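Local coordinates for protein aeromonas extracellular serine protease (Aeromonas sobria, PDB 3WQB) that preferentially cleaves peptide bonds that follow two basic residues, one of them lysine, acting as a calcium-binding secreted serine protease of the furin subfamily and a probable virulence factor, at residues E397-N402 / P410-G415; E242-D247 / S275-S280. The protein carries 1 engineered substitution. All blocks are in the same frame, centred on the assembly; numbering follows the deposited sequence.

Contact 1. Residues E397-N402 / P410-G415; sequences EGWERN and PTYGFG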
loop_
_atom_site.group_PDB
_atom_site.type_symbol
_atom_site.label_atom_id
_atom_site.label_comp_id
_atom_site.label_asym_id
_atom_site.label_seq_id
_atom_site.Cartn_x
_atom_site.Cartn_y
_atom_site.Cartn_z
ATOM N N GLU A 397 -11.558 -12.175 -9.386
ATOM C CA GLU A 397 -12.423 -11.673 -10.443
ATOM C C GLU A 397 -11.641 -11.000 -11.562
ATOM O O GLU A 397 -10.483 -10.595 -11.386
ATOM C CB GLU A 397 -13.430 -10.655 -9.883
ATOM C CG GLU A 397 -14.202 -11.149 -8.665
ATOM C CD GLU A 397 -13.602 -10.713 -7.332
ATOM O OE1 GLU A 397 -12.358 -10.714 -7.165
ATOM O OE2 GLU A 397 -14.400 -10.374 -6.433
ATOM N N GLY A 398 -12.295 -10.897 -12.716
ATOM C CA GLY A 398 -11.898 -9.949 -13.744
ATOM C C GLY A 398 -12.683 -8.671 -13.492
ATOM O O GLY A 398 -13.049 -8.375 -12.352
ATOM N N TRP A 399 -12.967 -7.908 -14.546
ATOM C CA TRP A 399 -13.816 -6.721 -14.416
ATOM C C TRP A 399 -15.265 -7.095 -14.169
ATOM O O TRP A 399 -15.828 -7.939 -14.874
ATOM C CB TRP A 399 -13.757 -5.881 -15.685
ATOM C CG TRP A 399 -12.517 -5.067 -15.818
ATOM C CD1 TRP A 399 -11.453 -5.324 -16.631
ATOM C CD2 TRP A 399 -12.207 -3.863 -15.106
ATOM N NE1 TRP A 399 -10.501 -4.347 -16.482
ATOM C CE2 TRP A 399 -10.938 -3.436 -15.553
ATOM C CE3 TRP A 399 -12.887 -3.089 -14.150
ATOM C CZ2 TRP A 399 -10.327 -2.278 -15.075
ATOM C CZ3 TRP A 399 -12.280 -1.936 -13.676
ATOM C CH2 TRP A 399 -11.007 -1.539 -14.141
ATOM N N GLU A 400 -15.861 -6.432 -13.182
ATOM C CA GLU A 400 -17.285 -6.578 -12.869
ATOM C C GLU A 400 -17.905 -5.218 -12.578
ATOM O O GLU A 400 -17.231 -4.293 -12.102
ATOM C CB GLU A 400 -17.495 -7.526 -11.684
ATOM C CG GLU A 400 -16.968 -8.935 -11.972
ATOM C CD GLU A 400 -17.110 -9.900 -10.817
ATOM O OE1 GLU A 400 -17.657 -9.502 -9.776
ATOM O OE2 GLU A 400 -16.683 -11.067 -10.952
ATOM N N ARG A 401 -19.187 -5.083 -12.892
ATOM C CA ARG A 401 -19.898 -3.828 -12.668
ATOM C C ARG A 401 -20.836 -3.994 -11.475
ATOM O O ARG A 401 -21.642 -4.930 -11.437
ATOM C CB ARG A 401 -20.679 -3.428 -13.926
ATOM C CG ARG A 401 -21.120 -1.967 -13.955
ATOM C CD ARG A 401 -21.849 -1.643 -15.253
ATOM N NE ARG A 401 -21.605 -0.260 -15.660
ATOM C CZ ARG A 401 -22.544 0.637 -15.948
ATOM N NH1 ARG A 401 -23.832 0.323 -15.885
ATOM N NH2 ARG A 401 -22.184 1.863 -16.305
ATOM N N ASN A 402 -20.736 -3.094 -10.496
ATOM C CA ASN A 402 -21.583 -3.197 -9.304
ATOM C C ASN A 402 -23.000 -2.660 -9.547
ATOM O O ASN A 402 -23.317 -2.216 -10.653
ATOM C CB ASN A 402 -20.909 -2.603 -8.051
ATOM C CG ASN A 402 -20.900 -1.076 -8.016
ATOM O OD1 ASN A 402 -21.643 -0.392 -8.735
ATOM N ND2 ASN A 402 -20.056 -0.532 -7.145
ATOM N N PRO A 410 -10.211 -6.326 -8.883
ATOM C CA PRO A 410 -9.160 -6.326 -7.867
ATOM C C PRO A 410 -7.777 -6.031 -8.459
ATOM O O PRO A 410 -6.884 -5.597 -7.736
ATOM C CB PRO A 410 -9.221 -7.749 -7.291
ATOM C CG PRO A 410 -9.853 -8.556 -8.375
ATOM C CD PRO A 410 -10.852 -7.653 -9.000
ATOM N N THR A 411 -7.597 -6.255 -9.761
ATOM C CA THR A 411 -6.313 -5.956 -10.389
ATOM C C THR A 411 -6.096 -4.449 -10.582
ATOM O O THR A 411 -5.017 -3.932 -10.269
ATOM C CB THR A 411 -6.157 -6.717 -11.720
ATOM O OG1 THR A 411 -6.178 -8.119 -11.450
ATOM C CG2 THR A 411 -4.849 -6.354 -12.401
ATOM N N TYR A 412 -7.106 -3.762 -11.106
ATOM C CA TYR A 412 -6.960 -2.367 -11.517
ATOM C C TYR A 412 -7.759 -1.384 -10.662
ATOM O O TYR A 412 -7.753 -0.184 -10.936
ATOM C CB TYR A 412 -7.349 -2.224 -13.002
ATOM C CG TYR A 412 -6.563 -3.136 -13.906
ATOM C CD1 TYR A 412 -5.225 -2.875 -14.186
ATOM C CD2 TYR A 412 -7.148 -4.265 -14.462
ATOM C CE1 TYR A 412 -4.492 -3.712 -14.996
ATOM C CE2 TYR A 412 -6.423 -5.114 -15.275
ATOM C CZ TYR A 412 -5.089 -4.825 -15.538
ATOM O OH TYR A 412 -4.344 -5.651 -16.347
ATOM N N GLY A 413 -8.451 -1.887 -9.638
ATOM C CA GLY A 413 -9.384 -1.049 -8.892
ATOM C C GLY A 413 -10.462 -0.533 -9.840
ATOM O O GLY A 413 -11.031 -1.288 -10.639
ATOM N N PHE A 414 -10.737 0.766 -9.751
ATOM C CA PHE A 414 -11.678 1.411 -10.660
ATOM C C PHE A 414 -11.087 1.646 -12.051
ATOM O O PHE A 414 -11.813 1.993 -12.986
ATOM C CB PHE A 414 -12.220 2.705 -10.040
ATOM C CG PHE A 414 -13.044 2.453 -8.816
ATOM C CD1 PHE A 414 -12.539 2.725 -7.544
ATOM C CD2 PHE A 414 -14.302 1.865 -8.929
ATOM C CE1 PHE A 414 -13.296 2.446 -6.407
ATOM C CE2 PHE A 414 -15.058 1.574 -7.803
ATOM C CZ PHE A 414 -14.558 1.864 -6.544
ATOM N N GLY A 415 -9.782 1.421 -12.186
ATOM C CA GLY A 415 -9.114 1.528 -13.473
ATOM C C GLY A 415 -7.853 2.359 -13.446
ATOM O O GLY A 415 -7.389 2.805 -12.388
HETATM O O HOH W 1 -8.868 -8.330 -11.666
#

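Contact 2. Residues E242-D247 / S275-S280; sequences ENSNLD and SNIFLS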
loop_
_atom_site.group_PDB
_atom_site.type_symbol
_atom_site.label_atom_id
_atom_site.label_comp_id
_atom_site.label_asym_id
_atom_site.label_seq_id
_atom_site.Cartn_x
_atom_site.Cartn_y
_atom_site.Cartn_z
ATOM N N GLU A 242 0.829 -12.449 -2.856
ATOM C CA GLU A 242 0.431 -11.382 -1.949
ATOM C C GLU A 242 -0.859 -10.719 -2.409
ATOM O O GLU A 242 -0.871 -9.944 -3.362
ATOM C CB GLU A 242 1.548 -10.356 -1.849
ATOM C CG GLU A 242 1.294 -9.238 -0.877
ATOM C CD GLU A 242 2.534 -8.447 -0.646
ATOM O OE1 GLU A 242 3.281 -8.803 0.290
ATOM O OE2 GLU A 242 2.782 -7.498 -1.418
ATOM N N ASN A 243 -1.950 -11.057 -1.738
ATOM C CA ASN A 243 -3.155 -10.275 -1.848
ATOM C C ASN A 243 -2.912 -8.982 -1.079
ATOM O O ASN A 243 -2.321 -9.005 0.002
ATOM C CB ASN A 243 -4.322 -11.059 -1.266
ATOM C CG ASN A 243 -5.638 -10.364 -1.452
ATOM O OD1 ASN A 243 -5.901 -9.339 -0.822
ATOM N ND2 ASN A 243 -6.491 -10.923 -2.299
ATOM N N SER A 244 -3.331 -7.853 -1.650
ATOM C CA SER A 244 -3.103 -6.540 -1.042
ATOM C C SER A 244 -3.844 -6.256 0.275
ATOM O O SER A 244 -3.578 -5.239 0.929
ATOM C CB SER A 244 -3.372 -5.444 -2.075
ATOM O OG SER A 244 -4.663 -5.558 -2.634
ATOM N N ASN A 245 -4.767 -7.140 0.654
ATOM C CA ASN A 245 -5.401 -7.069 1.976
ATOM C C ASN A 245 -4.565 -7.712 3.093
ATOM O O ASN A 245 -4.933 -7.622 4.264
ATOM C CB ASN A 245 -6.808 -7.694 1.954
ATOM C CG ASN A 245 -7.918 -6.673 1.716
ATOM O OD1 ASN A 245 -7.858 -5.552 2.199
ATOM N ND2 ASN A 245 -8.969 -7.089 1.012
ATOM N N LEU A 246 -3.449 -8.366 2.759
ATOM C CA LEU A 246 -2.653 -9.009 3.813
ATOM C C LEU A 246 -1.942 -8.025 4.739
ATOM O O LEU A 246 -1.853 -8.262 5.942
ATOM C CB LEU A 246 -1.654 -10.018 3.252
ATOM C CG LEU A 246 -2.228 -11.253 2.565
ATOM C CD1 LEU A 246 -1.096 -12.109 2.001
ATOM C CD2 LEU A 246 -3.117 -12.057 3.512
ATOM N N ASP A 247 -1.441 -6.923 4.192
ATOM C CA ASP A 247 -0.782 -5.909 5.011
ATOM C C ASP A 247 -1.880 -5.108 5.708
ATOM O O ASP A 247 -2.682 -4.462 5.031
ATOM C CB ASP A 247 0.095 -5.013 4.126
ATOM C CG ASP A 247 0.695 -3.823 4.875
ATOM O OD1 ASP A 247 0.323 -3.553 6.045
ATOM O OD2 ASP A 247 1.554 -3.152 4.264
ATOM N N SER A 275 -9.214 -6.674 -3.352
ATOM C CA SER A 275 -10.450 -5.890 -3.306
ATOM C C SER A 275 -10.262 -4.478 -2.769
ATOM O O SER A 275 -11.146 -3.623 -2.925
ATOM C CB SER A 275 -11.514 -6.615 -2.498
ATOM O OG SER A 275 -11.112 -6.785 -1.151
ATOM N N ASN A 276 -9.118 -4.249 -2.120
ATOM C CA ASN A 276 -8.787 -2.934 -1.566
ATOM C C ASN A 276 -7.972 -2.032 -2.473
ATOM O O ASN A 276 -7.663 -0.917 -2.086
ATOM C CB ASN A 276 -8.090 -3.071 -0.214
ATOM C CG ASN A 276 -6.800 -3.844 -0.291
ATOM O OD1 ASN A 276 -6.680 -4.810 -1.047
ATOM N ND2 ASN A 276 -5.836 -3.454 0.533
ATOM N N ILE A 277 -7.662 -2.483 -3.684
ATOM C CA ILE A 277 -7.063 -1.598 -4.696
ATOM C C ILE A 277 -8.102 -0.542 -5.064
ATOM O O ILE A 277 -9.270 -0.868 -5.289
ATOM C CB ILE A 277 -6.625 -2.384 -5.954
ATOM C CG1 ILE A 277 -5.590 -3.461 -5.596
ATOM C CG2 ILE A 277 -6.081 -1.447 -7.040
ATOM C CD1 ILE A 277 -4.310 -2.945 -4.913
ATOM N N PHE A 278 -7.684 0.720 -5.107
ATOM C CA PHE A 278 -8.574 1.796 -5.520
ATOM C C PHE A 278 -8.363 2.165 -6.987
ATOM O O PHE A 278 -9.333 2.350 -7.733
ATOM C CB PHE A 278 -8.400 3.025 -4.617
ATOM C CG PHE A 278 -9.511 4.031 -4.748
ATOM C CD1 PHE A 278 -10.699 3.843 -4.060
ATOM C CD2 PHE A 278 -9.383 5.144 -5.580
ATOM C CE1 PHE A 278 -11.745 4.754 -4.186
ATOM C CE2 PHE A 278 -10.430 6.067 -5.706
ATOM C CZ PHE A 278 -11.611 5.855 -5.016
ATOM N N LEU A 279 -7.099 2.252 -7.404
ATOM C CA LEU A 279 -6.734 2.634 -8.765
ATOM C C LEU A 279 -5.483 1.884 -9.206
ATOM O O LEU A 279 -4.671 1.437 -8.373
ATOM C CB LEU A 279 -6.454 4.144 -8.849
ATOM C CG LEU A 279 -7.606 5.120 -8.653
ATOM C CD1 LEU A 279 -7.055 6.474 -8.309
ATOM C CD2 LEU A 279 -8.485 5.167 -9.899
ATOM N N SER A 280 -5.333 1.789 -10.523
ATOM C CA SER A 280 -4.093 1.392 -11.172
ATOM C C SER A 280 -3.347 2.645 -11.626
ATOM O O SER A 280 -3.950 3.595 -12.137
ATOM C CB SER A 280 -4.426 0.535 -12.394
ATOM O OG SER A 280 -3.268 0.154 -13.131
HETATM O O HOH W 2 -8.956 -9.347 -2.283
#

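Contact 1. Residues E397-N402 / P410-G415
A single water ties E397 to T411: it donates to E397 O at 2.8 Å and is also hydrogen-bonded to T411 OG1, 2.7 Å away. This water supplies a polar link between the stretch containing the short strand 400-401, paired antiparallel with 407-408, and the loop that leads from 407-408 toward helix 419-426. The W399 indole carries the largest share of the contact, with E397 against P410 forming a second patch. With CG opposite the carbonyl carbon (chi1 -77°), W399 carries its indole to a type II' beta turn running from Y412 to G415, closed by the bond from G415 N to Y412 O. The six-membered part of the indole meets the turn. CZ3 comes within 3.3 Å of G413 O, obliquely, while CH2 meets G415 CA at 3.7 Å at the ring edge, near its plane. CZ2 touches Y412 CB at 3.6 Å. The five-membered ring and the phenol ring are nearly parallel, at 10°, yet so displaced, with centroids 5.8 Å apart, that they scarcely overlap. T411 CG2 lies over the centre of one face of that phenol. In the second patch E397 bends at chi2 and brings OE1 to 3.5 Å from P410 CG, while its OE2 accepts from the backbone of I502, in the P-domain. The chemistry is thus divided: the indole's hydrocarbon part packs on the turn, including its carbonyl oxygens, while NE1 is satisfied by V372 O and the phenol OH by D373 and R267 N.

Contact 2. Residues E242-D247 / S275-S280
S244 and N276 bind each other twice, side chain to side chain and side chain to backbone, where a type I beta turn, N243 to L246, meets the residues leading into the edge strand 277-282 of the parallel subtilisin sheet. S244 OG donates to N276 OD1 at 2.7 Å, tilted 30° from the carbonyl plane. In return N276 ND2 donates to S244 O at 2.9 Å in a nearly straight bond (164°), although it approaches from above the carbonyl plane and not along a lone pair. One carboxamide therefore uses both of its ends on one residue. Beside it lies the amide of N245, stacked at 20° and running the opposite way, with N245 OD1 3.2 Å from N276 CG. I277 CD1 packs against the S244 side chain, 3.5 Å from OG. In the next shell N250 serves both partners: its O accepts from N276 ND2, and its ND2 donates to S244 O, which two N-H groups therefore grip. The amide of N245 is held at both ends by the P-domain, ND2 by L503 O and OD1 by L534 N, and S275 OG bonds to L534 O. The stack is thus fixed by the neighbouring domain as well as by the turn. The turn has its own brace, an Asx turn in which N243 OD1 accepts from N245 N at 2.9 Å, in the carbonyl plane. The other end of that amide, N243 ND2, bonds to S505 OG of the P-domain and donates to a water that also accepts from S275 N, each water bond 2.9 Å long.

In the fold
The two contacts share a border. Their centres lie about 12 Å apart, and the loop 410-415 runs beside the edge strand of contact 2, where two probable backbone hydrogen bonds join them: F414 N to F278 O at 2.9 Å and S280 N to G415 O at 3.0 Å. Packing adds to these, with P410 O 3.3 Å from I277 CG1. In sequence they follow one another, contact 2 closing before contact 1 opens. Both are buried, and both reach residues of the P-domain, so together they mark where the subtilisin domain meets its C-terminal partner, away from the predicted charge-relay residues and the three calcium sites.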